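Local coordinates for mosquitocidal toxin (Bacillus sphaericus, PDB 2CB4), which is a mosquito-killing toxin whose catalytic domain, present here, probably transfers ADP-ribose from NAD+ to target proteins, at residues N21-A26 with T182-I187; N54-R59 with N165-R170; P85-F90 with V230-N235; E137-T142 with E265-N270. The protein carries 1 engineered substitution. One frame throughout, in Å; residues are numbered along the deposited sequence.

Overall arrangement
From the N terminus, residues 21-26 are met by the end of strand 180-184 in interaction 1, closing a loop that fixes the early chain, ahead of helix 36-44, against the large mixed sheet. Interaction 2 is nested within that loop: residues 54-59 meet helix 164-167, which precedes strand 180-184, and the two contacts touch where Trp-23 packs on Met-58. Interaction 3 starts inside both loops, at helix 86-92, but ends beyond them, at the end of strand 229-231 and the loop that follows, so it crosses both. Interaction 4 crosses all three, joining residues 137-142 to the C-terminal part at 265-270. Its centre lies about 26 Å from the centres of interactions 1 and 3.

Interaction 1 of 4, residues N21-A26 with T182-I187; sequences NTWIQA and TFPGGI
The indole of Trp-23 and the ring of Phe-183 bracket this contact, and each approaches its partner obliquely. Trp-23 CZ3 reaches Pro-184 CG at 4.0 Å, while Ile-24 CG2 lies over the centre of one indole face. Phe-183 carries Ile-187 CD1 over one face, toward the rim, and its CD1 meets Ala-26 CB at 4.1 Å. Ile-24 CG2 thus serves two surfaces, since it also touches Pro-184 CB at 3.9 Å. With Trp-23 CG wedged between the backbone N and the carbonyl carbon (chi1 65°), the indole is folded back over Ile-24. Pro-184 and Gly-185 are the central residues of a type II turn from Phe-183 to Gly-186, closed by Gly-186 N to Phe-183 O at 3.1 Å; the positive phi of Gly-185 suits glycine. Beyond the turn, Ile-187 CA lies 3.3 Å from Ala-26 O in a CA-H...O contact. Trp-23 NE1 is satisfied by Ser-36 OG at the start of helix 36-44, and Phe-183 and Pro-184 also pack on strand 123-131. No conventional hydrogen bond links the two segments, which meet mainly by apolar packing with one CA-H...O contact, while backbone polar groups such as Gln-25 O find partners nearby, here Arg-188.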
loop_
_atom_site.group_PDB
_atom_site.type_symbol
_atom_site.label_atom_id
_atom_site.label_comp_id
_atom_site.label_asym_id
_atom_site.label_seq_id
_atom_site.Cartn_x
_atom_site.Cartn_y
_atom_site.Cartn_z
ATOM N N ASN A 21 -3.194 40.577 -16.420
ATOM C CA ASN A 21 -3.844 39.358 -15.977
ATOM C C ASN A 21 -5.186 39.559 -15.267
ATOM O O ASN A 21 -5.648 38.676 -14.576
ATOM C CB ASN A 21 -2.889 38.540 -15.119
ATOM C CG ASN A 21 -2.640 39.169 -13.774
ATOM O OD1 ASN A 21 -3.083 40.303 -13.506
ATOM N ND2 ASN A 21 -1.942 38.440 -12.907
ATOM N N THR A 22 -5.815 40.709 -15.456
ATOM C CA THR A 22 -7.103 40.993 -14.826
ATOM C C THR A 22 -8.130 39.898 -15.048
ATOM O O THR A 22 -8.913 39.580 -14.148
ATOM C CB THR A 22 -7.695 42.333 -15.316
ATOM O OG1 THR A 22 -6.780 43.381 -15.003
ATOM C CG2 THR A 22 -9.001 42.643 -14.639
ATOM N N TRP A 23 -8.135 39.340 -16.251
ATOM C CA TRP A 23 -9.106 38.315 -16.624
ATOM C C TRP A 23 -9.105 37.068 -15.725
ATOM O O TRP A 23 -10.155 36.405 -15.561
ATOM C CB TRP A 23 -8.982 37.950 -18.110
ATOM C CG TRP A 23 -7.670 37.290 -18.479
ATOM C CD1 TRP A 23 -6.428 37.815 -18.338
ATOM C CD2 TRP A 23 -7.492 35.983 -19.068
ATOM N NE1 TRP A 23 -5.481 36.911 -18.772
ATOM C CE2 TRP A 23 -6.110 35.787 -19.230
ATOM C CE3 TRP A 23 -8.374 34.961 -19.459
ATOM C CZ2 TRP A 23 -5.574 34.601 -19.753
ATOM C CZ3 TRP A 23 -7.842 33.793 -20.008
ATOM C CH2 TRP A 23 -6.456 33.631 -20.155
ATOM N N ILE A 24 -7.938 36.769 -15.143
ATOM C CA ILE A 24 -7.779 35.625 -14.243
ATOM C C ILE A 24 -7.404 36.035 -12.806
ATOM O O ILE A 24 -6.915 35.222 -12.037
ATOM C CB ILE A 24 -6.733 34.608 -14.747
ATOM C CG1 ILE A 24 -5.415 35.311 -15.062
ATOM C CG2 ILE A 24 -7.258 33.856 -15.961
ATOM C CD1 ILE A 24 -4.367 34.349 -15.613
ATOM N N GLN A 25 -7.643 37.286 -12.442
ATOM C CA GLN A 25 -7.293 37.732 -11.095
ATOM C C GLN A 25 -8.123 37.132 -9.939
ATOM O O GLN A 25 -7.702 37.196 -8.776
ATOM C CB GLN A 25 -7.302 39.269 -11.013
ATOM C CG GLN A 25 -5.916 39.853 -11.152
ATOM C CD GLN A 25 -5.903 41.366 -11.233
ATOM O OE1 GLN A 25 -6.780 42.048 -10.698
ATOM N NE2 GLN A 25 -4.889 41.908 -11.904
ATOM N N ALA A 26 -9.305 36.587 -10.250
ATOM C CA ALA A 26 -10.185 36.003 -9.218
ATOM C C ALA A 26 -9.760 34.562 -8.912
ATOM O O ALA A 26 -10.260 33.948 -7.972
ATOM C CB ALA A 26 -11.659 36.040 -9.681
ATOM N N THR A 182 -17.077 33.104 -17.778
ATOM C CA THR A 182 -16.244 31.985 -17.334
ATOM C C THR A 182 -14.961 32.446 -16.654
ATOM O O THR A 182 -14.359 33.452 -17.095
ATOM C CB THR A 182 -15.868 31.094 -18.544
ATOM O OG1 THR A 182 -17.061 30.608 -19.163
ATOM C CG2 THR A 182 -14.990 29.928 -18.145
ATOM N N PHE A 183 -14.556 31.710 -15.589
ATOM C CA PHE A 183 -13.364 32.034 -14.819
ATOM C C PHE A 183 -12.344 30.929 -14.843
ATOM O O PHE A 183 -12.496 29.925 -14.164
ATOM C CB PHE A 183 -13.727 32.399 -13.379
ATOM C CG PHE A 183 -14.517 33.674 -13.264
ATOM C CD1 PHE A 183 -13.898 34.874 -12.884
ATOM C CD2 PHE A 183 -15.868 33.689 -13.566
ATOM C CE1 PHE A 183 -14.624 36.052 -12.808
ATOM C CE2 PHE A 183 -16.612 34.869 -13.484
ATOM C CZ PHE A 183 -15.987 36.060 -13.119
ATOM N N PRO A 184 -11.276 31.124 -15.618
ATOM C CA PRO A 184 -10.213 30.118 -15.679
ATOM C C PRO A 184 -9.526 30.168 -14.310
ATOM O O PRO A 184 -9.123 31.248 -13.849
ATOM C CB PRO A 184 -9.275 30.655 -16.804
ATOM C CG PRO A 184 -10.094 31.633 -17.579
ATOM C CD PRO A 184 -11.015 32.260 -16.543
ATOM N N GLY A 185 -9.448 29.023 -13.632
ATOM C CA GLY A 185 -8.837 28.967 -12.305
ATOM C C GLY A 185 -9.844 29.160 -11.154
ATOM O O GLY A 185 -9.472 29.086 -9.983
ATOM N N GLY A 186 -11.106 29.429 -11.478
ATOM C CA GLY A 186 -12.121 29.598 -10.450
ATOM C C GLY A 186 -12.179 30.986 -9.821
ATOM O O GLY A 186 -11.618 31.952 -10.346
ATOM N N ILE A 187 -12.878 31.058 -8.690
ATOM C CA ILE A 187 -13.140 32.282 -7.957
ATOM C C ILE A 187 -12.899 32.106 -6.446
ATOM O O ILE A 187 -13.480 31.231 -5.819
ATOM C CB ILE A 187 -14.640 32.637 -8.171
ATOM C CG1 ILE A 187 -14.978 32.618 -9.668
ATOM C CG2 ILE A 187 -15.048 33.946 -7.464
ATOM C CD1 ILE A 187 -16.469 32.593 -9.978
#

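Interaction 2 of 4, residues N54-R59 with N165-R170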
loop_
_atom_site.group_PDB
_atom_site.type_symbol
_atom_site.label_atom_id
_atom_site.label_comp_id
_atom_site.label_asym_id
_atom_site.label_seq_id
_atom_site.Cartn_x
_atom_site.Cartn_y
_atom_site.Cartn_z
ATOM N N ASN A 54 -12.381 37.773 -33.585
ATOM C CA ASN A 54 -11.614 38.770 -32.834
ATOM C C ASN A 54 -10.922 38.289 -31.558
ATOM O O ASN A 54 -10.369 39.093 -30.813
ATOM C CB ASN A 54 -12.496 39.976 -32.534
ATOM C CG ASN A 54 -13.165 40.520 -33.786
ATOM O OD1 ASN A 54 -14.371 40.340 -33.998
ATOM N ND2 ASN A 54 -12.375 41.157 -34.649
ATOM N N GLY A 55 -10.936 36.984 -31.313
ATOM C CA GLY A 55 -10.312 36.443 -30.114
ATOM C C GLY A 55 -11.272 36.546 -28.908
ATOM O O GLY A 55 -12.404 37.081 -29.007
ATOM N N LEU A 56 -10.800 36.038 -27.775
ATOM C CA LEU A 56 -11.586 36.049 -26.552
ATOM C C LEU A 56 -11.814 37.460 -26.079
ATOM O O LEU A 56 -10.919 38.295 -26.093
ATOM C CB LEU A 56 -10.899 35.235 -25.453
ATOM C CG LEU A 56 -10.710 33.743 -25.743
ATOM C CD1 LEU A 56 -9.992 33.056 -24.604
ATOM C CD2 LEU A 56 -12.009 33.039 -26.079
ATOM N N HIS A 57 -13.027 37.720 -25.644
ATOM C CA HIS A 57 -13.357 39.020 -25.140
ATOM C C HIS A 57 -13.503 38.947 -23.608
ATOM O O HIS A 57 -14.426 38.309 -23.092
ATOM C CB HIS A 57 -14.624 39.551 -25.800
ATOM C CG HIS A 57 -14.953 40.952 -25.404
ATOM N ND1 HIS A 57 -15.625 41.262 -24.233
ATOM C CD2 HIS A 57 -14.671 42.140 -25.993
ATOM C CE1 HIS A 57 -15.763 42.572 -24.126
ATOM N NE2 HIS A 57 -15.183 43.129 -25.179
HETATM N N MSE A 58 -12.563 39.583 -22.900
HETATM C CA MSE A 58 -12.546 39.645 -21.444
HETATM C C MSE A 58 -13.533 40.702 -20.951
HETATM O O MSE A 58 -13.691 41.720 -21.584
HETATM C CB MSE A 58 -11.144 40.052 -21.035
HETATM C CG MSE A 58 -10.026 39.103 -21.458
HETATM SE SE MSE A 58 -10.526 37.250 -21.568
HETATM C CE MSE A 58 -8.961 36.551 -22.298
ATOM N N ARG A 59 -14.227 40.462 -19.837
ATOM C CA ARG A 59 -15.176 41.460 -19.348
ATOM C C ARG A 59 -14.427 42.739 -19.033
ATOM O O ARG A 59 -13.294 42.726 -18.529
ATOM C CB ARG A 59 -15.779 41.046 -18.029
ATOM C CG ARG A 59 -16.989 40.224 -18.040
ATOM C CD ARG A 59 -16.940 39.539 -16.697
ATOM N NE ARG A 59 -17.932 40.084 -15.811
ATOM C CZ ARG A 59 -17.763 40.261 -14.517
ATOM N NH1 ARG A 59 -16.607 39.963 -13.928
ATOM N NH2 ARG A 59 -18.765 40.759 -13.810
ATOM N N ASN A 165 -20.420 35.138 -24.654
ATOM C CA ASN A 165 -21.233 35.569 -25.764
ATOM C C ASN A 165 -20.530 36.595 -26.683
ATOM O O ASN A 165 -20.799 36.634 -27.873
ATOM C CB ASN A 165 -22.609 36.049 -25.280
ATOM C CG ASN A 165 -23.521 34.896 -24.864
ATOM O OD1 ASN A 165 -23.152 33.733 -24.952
ATOM N ND2 ASN A 165 -24.733 35.217 -24.440
ATOM N N ALA A 166 -19.611 37.389 -26.126
ATOM C CA ALA A 166 -18.856 38.386 -26.884
ATOM C C ALA A 166 -17.588 37.786 -27.493
ATOM O O ALA A 166 -16.896 38.457 -28.244
ATOM C CB ALA A 166 -18.486 39.574 -25.986
ATOM N N SER A 167 -17.263 36.541 -27.153
ATOM C CA SER A 167 -16.040 35.906 -27.652
ATOM C C SER A 167 -16.227 35.020 -28.859
ATOM O O SER A 167 -15.256 34.647 -29.514
ATOM C CB SER A 167 -15.396 35.070 -26.551
ATOM O OG SER A 167 -15.177 35.848 -25.407
ATOM N N PHE A 168 -17.466 34.632 -29.121
ATOM C CA PHE A 168 -17.747 33.730 -30.222
ATOM C C PHE A 168 -18.832 34.229 -31.156
ATOM O O PHE A 168 -19.822 34.865 -30.721
ATOM C CB PHE A 168 -18.176 32.356 -29.680
ATOM C CG PHE A 168 -17.143 31.701 -28.826
ATOM C CD1 PHE A 168 -16.032 31.108 -29.399
ATOM C CD2 PHE A 168 -17.262 31.713 -27.444
ATOM C CE1 PHE A 168 -15.048 30.525 -28.606
ATOM C CE2 PHE A 168 -16.284 31.139 -26.642
ATOM C CZ PHE A 168 -15.177 30.540 -27.219
ATOM N N SER A 169 -18.658 33.882 -32.446
ATOM C CA SER A 169 -19.598 34.188 -33.532
ATOM C C SER A 169 -20.833 33.342 -33.247
ATOM O O SER A 169 -20.725 32.159 -32.994
ATOM C CB SER A 169 -19.023 33.791 -34.913
ATOM O OG SER A 169 -17.593 33.730 -34.933
ATOM N N ARG A 170 -22.003 33.967 -33.258
ATOM C CA ARG A 170 -23.272 33.295 -32.929
ATOM C C ARG A 170 -23.470 31.829 -33.263
ATOM O O ARG A 170 -24.100 31.085 -32.472
ATOM C CB ARG A 170 -24.482 34.113 -33.406
ATOM C CG ARG A 170 -24.719 35.394 -32.594
ATOM C CD ARG A 170 -26.060 36.026 -32.894
ATOM N NE ARG A 170 -27.199 35.231 -32.441
ATOM C CZ ARG A 170 -27.527 35.033 -31.161
ATOM N NH1 ARG A 170 -26.785 35.534 -30.182
ATOM N NH2 ARG A 170 -28.588 34.282 -30.874
#
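At Ser-167 the hydroxyl sits beside the backbone N (chi1 -55°), which brings OG to the His-57 amide, and at His-57 the imidazole swings to the far side of CA from its own N (chi1 -175°), carrying the ring to the methyl of Ala-166. His-57 N donates to Ser-167 OG at 2.9 Å along an almost straight line, 168° at the hydrogen. This is the single hydrogen bond between the segments. The hydroxyl has a second hydrogen-bond partner in Asp-163 O, so a backbone carbonyl one turn back fixes its rotation and places it for the amide. Round this bond the side chains pack closely: His-57 CB lies 3.5 Å from Ala-166 O, and the methyl of Ala-166 comes obliquely to the imidazole at ND1, 3.8 Å away. On the other side of Ser-167, Leu-56 CD2 touches Ser-167 CB at 4.0 Å and Phe-168 CZ at 4.2 Å, the leucine and phenylalanine running side by side in the same direction. Leu-56 and Phe-168 continue into a larger apolar layer: Leu-56 also rests on Tyr-40 and Ile-43 of helix 36-44, and Phe-168 on Leu-112 and Leu-115 of helix 111-117. Backbone bonding of His-57 with Asp-163 ties the loop to strand 162-163, which His-57 and Met-58 touch, while Leu-56 reaches both helices.

Interaction 3 of 4, residues P85-F90 with V230-N235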
loop_
_atom_site.group_PDB
_atom_site.type_symbol
_atom_site.label_atom_id
_atom_site.label_comp_id
_atom_site.label_asym_id
_atom_site.label_seq_id
_atom_site.Cartn_x
_atom_site.Cartn_y
_atom_site.Cartn_z
ATOM N N PRO A 85 -22.953 23.843 0.039
ATOM C CA PRO A 85 -23.349 24.878 1.002
ATOM C C PRO A 85 -22.272 25.868 1.398
ATOM O O PRO A 85 -21.088 25.671 1.101
ATOM C CB PRO A 85 -23.817 24.055 2.195
ATOM C CG PRO A 85 -22.877 22.827 2.154
ATOM C CD PRO A 85 -22.588 22.565 0.717
ATOM N N PRO A 86 -22.691 26.940 2.085
ATOM C CA PRO A 86 -21.760 27.997 2.507
ATOM C C PRO A 86 -20.517 27.545 3.295
ATOM O O PRO A 86 -19.447 28.150 3.148
ATOM C CB PRO A 86 -22.636 28.968 3.331
ATOM C CG PRO A 86 -24.004 28.500 3.246
ATOM C CD PRO A 86 -24.084 27.202 2.510
ATOM N N ASN A 87 -20.650 26.517 4.139
ATOM C CA ASN A 87 -19.500 26.022 4.928
ATOM C C ASN A 87 -18.383 25.500 4.039
ATOM O O ASN A 87 -17.232 25.440 4.450
ATOM C CB ASN A 87 -19.897 24.992 5.993
ATOM C CG ASN A 87 -20.539 25.632 7.184
ATOM O OD1 ASN A 87 -20.668 26.862 7.255
ATOM N ND2 ASN A 87 -20.931 24.820 8.143
ATOM N N ASP A 88 -18.743 25.149 2.814
ATOM C CA ASP A 88 -17.782 24.727 1.808
ATOM C C ASP A 88 -17.362 25.999 0.955
ATOM O O ASP A 88 -16.236 26.448 1.011
ATOM C CB ASP A 88 -18.415 23.649 0.907
ATOM C CG ASP A 88 -17.449 23.130 -0.156
ATOM O OD1 ASP A 88 -16.314 23.651 -0.249
ATOM O OD2 ASP A 88 -17.794 22.189 -0.881
ATOM N N ILE A 89 -18.315 26.564 0.210
ATOM C CA ILE A 89 -18.094 27.706 -0.676
ATOM C C ILE A 89 -17.516 28.999 -0.089
ATOM O O ILE A 89 -16.582 29.578 -0.678
ATOM C CB ILE A 89 -19.344 27.986 -1.580
ATOM C CG1 ILE A 89 -19.803 26.687 -2.302
ATOM C CG2 ILE A 89 -19.061 29.161 -2.564
ATOM C CD1 ILE A 89 -18.681 25.979 -3.097
ATOM N N PHE A 90 -18.042 29.453 1.052
ATOM C CA PHE A 90 -17.533 30.689 1.677
ATOM C C PHE A 90 -16.153 30.454 2.283
ATOM O O PHE A 90 -15.449 31.398 2.641
ATOM C CB PHE A 90 -18.470 31.236 2.763
ATOM C CG PHE A 90 -19.708 31.911 2.234
ATOM C CD1 PHE A 90 -19.899 32.097 0.889
ATOM C CD2 PHE A 90 -20.707 32.342 3.107
ATOM C CE1 PHE A 90 -21.057 32.699 0.412
ATOM C CE2 PHE A 90 -21.864 32.940 2.615
ATOM C CZ PHE A 90 -22.027 33.126 1.276
ATOM N N VAL A 230 -28.443 35.354 7.714
ATOM C CA VAL A 230 -27.346 34.941 8.570
ATOM C C VAL A 230 -25.966 35.375 8.074
ATOM O O VAL A 230 -25.665 35.273 6.888
ATOM C CB VAL A 230 -27.389 33.381 8.754
ATOM C CG1 VAL A 230 -26.257 32.880 9.616
ATOM C CG2 VAL A 230 -28.706 32.961 9.354
ATOM N N PHE A 231 -25.133 35.850 9.004
ATOM C CA PHE A 231 -23.746 36.228 8.722
ATOM C C PHE A 231 -22.934 34.991 8.977
ATOM O O PHE A 231 -22.887 34.476 10.078
ATOM C CB PHE A 231 -23.277 37.397 9.594
ATOM C CG PHE A 231 -23.931 38.665 9.213
ATOM C CD1 PHE A 231 -23.295 39.563 8.371
ATOM C CD2 PHE A 231 -25.279 38.867 9.528
ATOM C CE1 PHE A 231 -23.949 40.710 7.942
ATOM C CE2 PHE A 231 -25.953 40.008 9.090
ATOM C CZ PHE A 231 -25.277 40.934 8.298
ATOM N N TRP A 232 -22.330 34.492 7.916
ATOM C CA TRP A 232 -21.579 33.275 7.987
ATOM C C TRP A 232 -20.263 33.342 8.742
ATOM O O TRP A 232 -19.613 34.386 8.803
ATOM C CB TRP A 232 -21.311 32.839 6.541
ATOM C CG TRP A 232 -20.535 31.550 6.417
ATOM C CD1 TRP A 232 -21.050 30.268 6.444
ATOM C CD2 TRP A 232 -19.099 31.406 6.259
ATOM N NE1 TRP A 232 -20.024 29.355 6.318
ATOM C CE2 TRP A 232 -18.823 30.020 6.209
ATOM C CE3 TRP A 232 -18.026 32.315 6.195
ATOM C CZ2 TRP A 232 -17.525 29.519 6.049
ATOM C CZ3 TRP A 232 -16.729 31.809 6.071
ATOM C CH2 TRP A 232 -16.498 30.419 5.990
ATOM N N HIS A 233 -19.848 32.188 9.268
ATOM C CA HIS A 233 -18.519 31.996 9.872
ATOM C C HIS A 233 -18.196 30.514 9.626
ATOM O O HIS A 233 -19.119 29.727 9.405
ATOM C CB HIS A 233 -18.412 32.405 11.369
ATOM C CG HIS A 233 -19.325 31.640 12.280
ATOM N ND1 HIS A 233 -19.083 30.326 12.651
ATOM C CD2 HIS A 233 -20.469 32.010 12.909
ATOM C CE1 HIS A 233 -20.052 29.916 13.451
ATOM N NE2 HIS A 233 -20.904 30.919 13.626
ATOM N N GLU A 234 -16.917 30.144 9.627
ATOM C CA GLU A 234 -16.512 28.742 9.393
ATOM C C GLU A 234 -17.341 27.813 10.275
ATOM O O GLU A 234 -17.579 28.107 11.455
ATOM C CB GLU A 234 -15.068 28.526 9.850
ATOM C CG GLU A 234 -13.985 28.651 8.819
ATOM C CD GLU A 234 -12.663 28.014 9.292
ATOM O OE1 GLU A 234 -11.842 28.703 9.974
ATOM O OE2 GLU A 234 -12.469 26.807 9.004
ATOM N N ASN A 235 -17.745 26.670 9.702
ATOM C CA ASN A 235 -18.491 25.667 10.444
ATOM C C ASN A 235 -19.751 26.172 11.100
ATOM O O ASN A 235 -20.120 25.697 12.164
ATOM C CB ASN A 235 -17.619 25.029 11.531
ATOM C CG ASN A 235 -16.345 24.420 10.983
ATOM O OD1 ASN A 235 -15.250 24.632 11.539
ATOM N ND2 ASN A 235 -16.467 23.674 9.877
HETATM O O HOH W 1 -16.486 25.968 7.255
#
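A T-shaped aromatic pair joins helix 86-92 to the loop leaving strand 229-231, the strand that runs parallel to 202-208 in the mixed sheet of this ADP-ribosyltransferase domain. The edge of Phe-90 points at the face of Trp-232, ring planes 85° apart, with Phe-90 CD2 3.4 Å from Trp-232 CG. On the same residue, Phe-90 CB stands 3.5 Å from the centroid of the indole six-membered ring, almost on its normal, a CH-pi contact. Glu-234 N covers the opposite indole face toward the rim, so the indole is sandwiched. Its rotation is fixed at the edge: Trp-232 NE1 donates to Asn-87 OD1 at 2.7 Å, with the donor in the carbonyl plane, the oxygen tilted somewhat out of the indole plane and the bond bent to 146°. Pro-86 CB adds a contact at 3.7 Å to Trp-232 CD1. The other end of the Asn-87 amide, ND2, bonds to His-236 O and Asn-240 OD1 in the following loop. Phe-257 of a second subunit packs on Trp-232 and Glu-234, placing the contact at a subunit interface. A water bridges the backbones, accepting from Asn-235 N at 2.8 Å and donating to Asn-87 O at 3.0 Å.

Interaction 4 of 4, residues E137-T142 with E265-N270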
loop_
_atom_site.group_PDB
_atom_site.type_symbol
_atom_site.label_atom_id
_atom_site.label_comp_id
_atom_site.label_asym_id
_atom_site.label_seq_id
_atom_site.Cartn_x
_atom_site.Cartn_y
_atom_site.Cartn_z
ATOM N N GLU A 137 -34.714 43.413 -10.864
ATOM C CA GLU A 137 -34.283 42.041 -11.148
ATOM C C GLU A 137 -35.386 41.123 -11.653
ATOM O O GLU A 137 -36.495 41.072 -11.092
ATOM C CB GLU A 137 -33.595 41.389 -9.937
ATOM C CG GLU A 137 -32.740 40.203 -10.325
ATOM C CD GLU A 137 -32.006 39.545 -9.170
ATOM O OE1 GLU A 137 -32.259 39.886 -8.002
ATOM O OE2 GLU A 137 -31.185 38.654 -9.443
ATOM N N ILE A 138 -35.058 40.378 -12.704
ATOM C CA ILE A 138 -35.978 39.395 -13.277
ATOM C C ILE A 138 -35.290 38.009 -13.237
ATOM O O ILE A 138 -34.108 37.902 -12.919
ATOM C CB ILE A 138 -36.448 39.777 -14.717
ATOM C CG1 ILE A 138 -35.250 39.948 -15.649
ATOM C CG2 ILE A 138 -37.300 41.057 -14.672
ATOM C CD1 ILE A 138 -35.648 40.155 -17.102
ATOM N N THR A 139 -36.047 36.950 -13.516
ATOM C CA THR A 139 -35.533 35.591 -13.463
ATOM C C THR A 139 -34.239 35.372 -14.255
ATOM O O THR A 139 -34.184 35.654 -15.451
ATOM C CB THR A 139 -36.618 34.598 -13.897
ATOM O OG1 THR A 139 -37.842 34.957 -13.254
ATOM C CG2 THR A 139 -36.246 33.159 -13.501
ATOM N N PRO A 140 -33.194 34.840 -13.601
ATOM C CA PRO A 140 -31.952 34.582 -14.320
ATOM C C PRO A 140 -32.053 33.208 -14.981
ATOM O O PRO A 140 -33.057 32.502 -14.833
ATOM C CB PRO A 140 -30.904 34.539 -13.187
ATOM C CG PRO A 140 -31.653 34.007 -12.013
ATOM C CD PRO A 140 -33.083 34.497 -12.163
ATOM N N TRP A 141 -31.011 32.832 -15.707
ATOM C CA TRP A 141 -30.907 31.495 -16.265
ATOM C C TRP A 141 -30.953 30.624 -14.965
ATOM O O TRP A 141 -30.258 30.917 -13.972
ATOM C CB TRP A 141 -29.552 31.336 -16.973
ATOM C CG TRP A 141 -29.323 29.955 -17.535
ATOM C CD1 TRP A 141 -29.538 29.550 -18.825
ATOM C CD2 TRP A 141 -28.829 28.792 -16.819
ATOM N NE1 TRP A 141 -29.209 28.211 -18.957
ATOM C CE2 TRP A 141 -28.756 27.730 -17.753
ATOM C CE3 TRP A 141 -28.372 28.569 -15.491
ATOM C CZ2 TRP A 141 -28.310 26.451 -17.397
ATOM C CZ3 TRP A 141 -27.927 27.297 -15.142
ATOM C CH2 TRP A 141 -27.927 26.245 -16.084
ATOM N N THR A 142 -31.824 29.613 -14.953
ATOM C CA THR A 142 -32.045 28.763 -13.791
ATOM C C THR A 142 -31.930 27.287 -14.192
ATOM O O THR A 142 -32.375 26.903 -15.276
ATOM C CB THR A 142 -33.463 29.046 -13.260
ATOM O OG1 THR A 142 -33.575 30.430 -12.929
ATOM C CG2 THR A 142 -33.818 28.196 -12.036
ATOM N N GLU A 265 -32.267 26.890 -18.212
ATOM C CA GLU A 265 -32.742 27.855 -19.215
ATOM C C GLU A 265 -33.277 29.091 -18.505
ATOM O O GLU A 265 -33.415 29.090 -17.294
ATOM C CB GLU A 265 -33.907 27.235 -20.006
ATOM C CG GLU A 265 -35.164 27.150 -19.154
ATOM C CD GLU A 265 -36.190 26.173 -19.681
ATOM O OE1 GLU A 265 -35.817 25.057 -20.141
ATOM O OE2 GLU A 265 -37.383 26.536 -19.643
ATOM N N ILE A 266 -33.611 30.135 -19.266
ATOM C CA ILE A 266 -34.218 31.334 -18.678
ATOM C C ILE A 266 -35.706 31.017 -18.731
ATOM O O ILE A 266 -36.293 30.943 -19.791
ATOM C CB ILE A 266 -33.888 32.611 -19.475
ATOM C CG1 ILE A 266 -32.366 32.805 -19.455
ATOM C CG2 ILE A 266 -34.622 33.814 -18.853
ATOM C CD1 ILE A 266 -31.859 34.019 -20.156
ATOM N N PRO A 267 -36.305 30.743 -17.592
ATOM C CA PRO A 267 -37.710 30.331 -17.615
ATOM C C PRO A 267 -38.730 31.400 -18.029
ATOM O O PRO A 267 -39.776 31.080 -18.598
ATOM C CB PRO A 267 -37.966 29.843 -16.173
ATOM C CG PRO A 267 -36.926 30.492 -15.352
ATOM C CD PRO A 267 -35.748 30.777 -16.222
ATOM N N ASN A 268 -38.452 32.655 -17.692
ATOM C CA ASN A 268 -39.359 33.738 -17.990
ATOM C C ASN A 268 -38.660 35.048 -17.656
ATOM O O ASN A 268 -37.472 35.062 -17.313
ATOM C CB ASN A 268 -40.625 33.573 -17.146
ATOM C CG ASN A 268 -40.329 33.461 -15.651
ATOM O OD1 ASN A 268 -39.727 34.351 -15.053
ATOM N ND2 ASN A 268 -40.747 32.353 -15.054
ATOM N N ASN A 269 -39.390 36.151 -17.762
ATOM C CA ASN A 269 -38.840 37.471 -17.468
ATOM C C ASN A 269 -39.602 38.126 -16.353
ATOM O O ASN A 269 -39.664 39.349 -16.268
ATOM C CB ASN A 269 -38.920 38.374 -18.681
ATOM C CG ASN A 269 -38.083 37.879 -19.831
ATOM O OD1 ASN A 269 -36.999 37.332 -19.656
ATOM N ND2 ASN A 269 -38.564 38.117 -21.024
ATOM N N ASN A 270 -40.191 37.314 -15.499
ATOM C CA ASN A 270 -40.942 37.832 -14.379
ATOM C C ASN A 270 -40.035 38.458 -13.347
ATOM O O ASN A 270 -38.832 38.151 -13.272
ATOM C CB ASN A 270 -41.767 36.720 -13.742
ATOM C CG ASN A 270 -42.740 36.105 -14.716
ATOM O OD1 ASN A 270 -43.017 36.670 -15.783
ATOM N ND2 ASN A 270 -43.229 34.926 -14.388
#
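Thr-142 and Glu-265 form an antiparallel hydrogen-bonded pair, the pair that makes the small two-stranded sheet of 142-143 and 264-265. Thr-142 N reaches Glu-265 O at 2.9 Å, and Glu-265 N returns to Thr-142 O at the same distance. The indole of Trp-141 lies beneath this pair, with Glu-265 N 3.4 Å above one face, displaced to the rim; that N-H is already spent on Thr-142 O. Toward the other end, Thr-139 is gripped twice. Its N donates to Asn-270 O at 3.0 Å, nearly along the C=O axis, and its OG1 donates to Asn-268 OD1 at 2.7 Å. Setting OG1 beside the backbone N (chi1 -45°) turns the methyl CG2 to Pro-267, whose CG lies 3.3 Å away. Asn-268 OD1 is shared, since Asn-270 N also binds it at 3.0 Å in an Asx turn that shapes the segment facing Thr-139. Ile-138 lies alongside Asn-269, and its CG2 meets Asn-269 O. In the next shell, Arg-130 of strand 123-131 binds Thr-139 O and Asn-269 OD1, linking both segments to the main sheet, while Glu-265 OE1 is held by His-144 and Trp-141 O by Trp-81. Within 137-142, Thr-142 OG1 donates to Pro-140 O, approaching from 50° above the carbonyl plane.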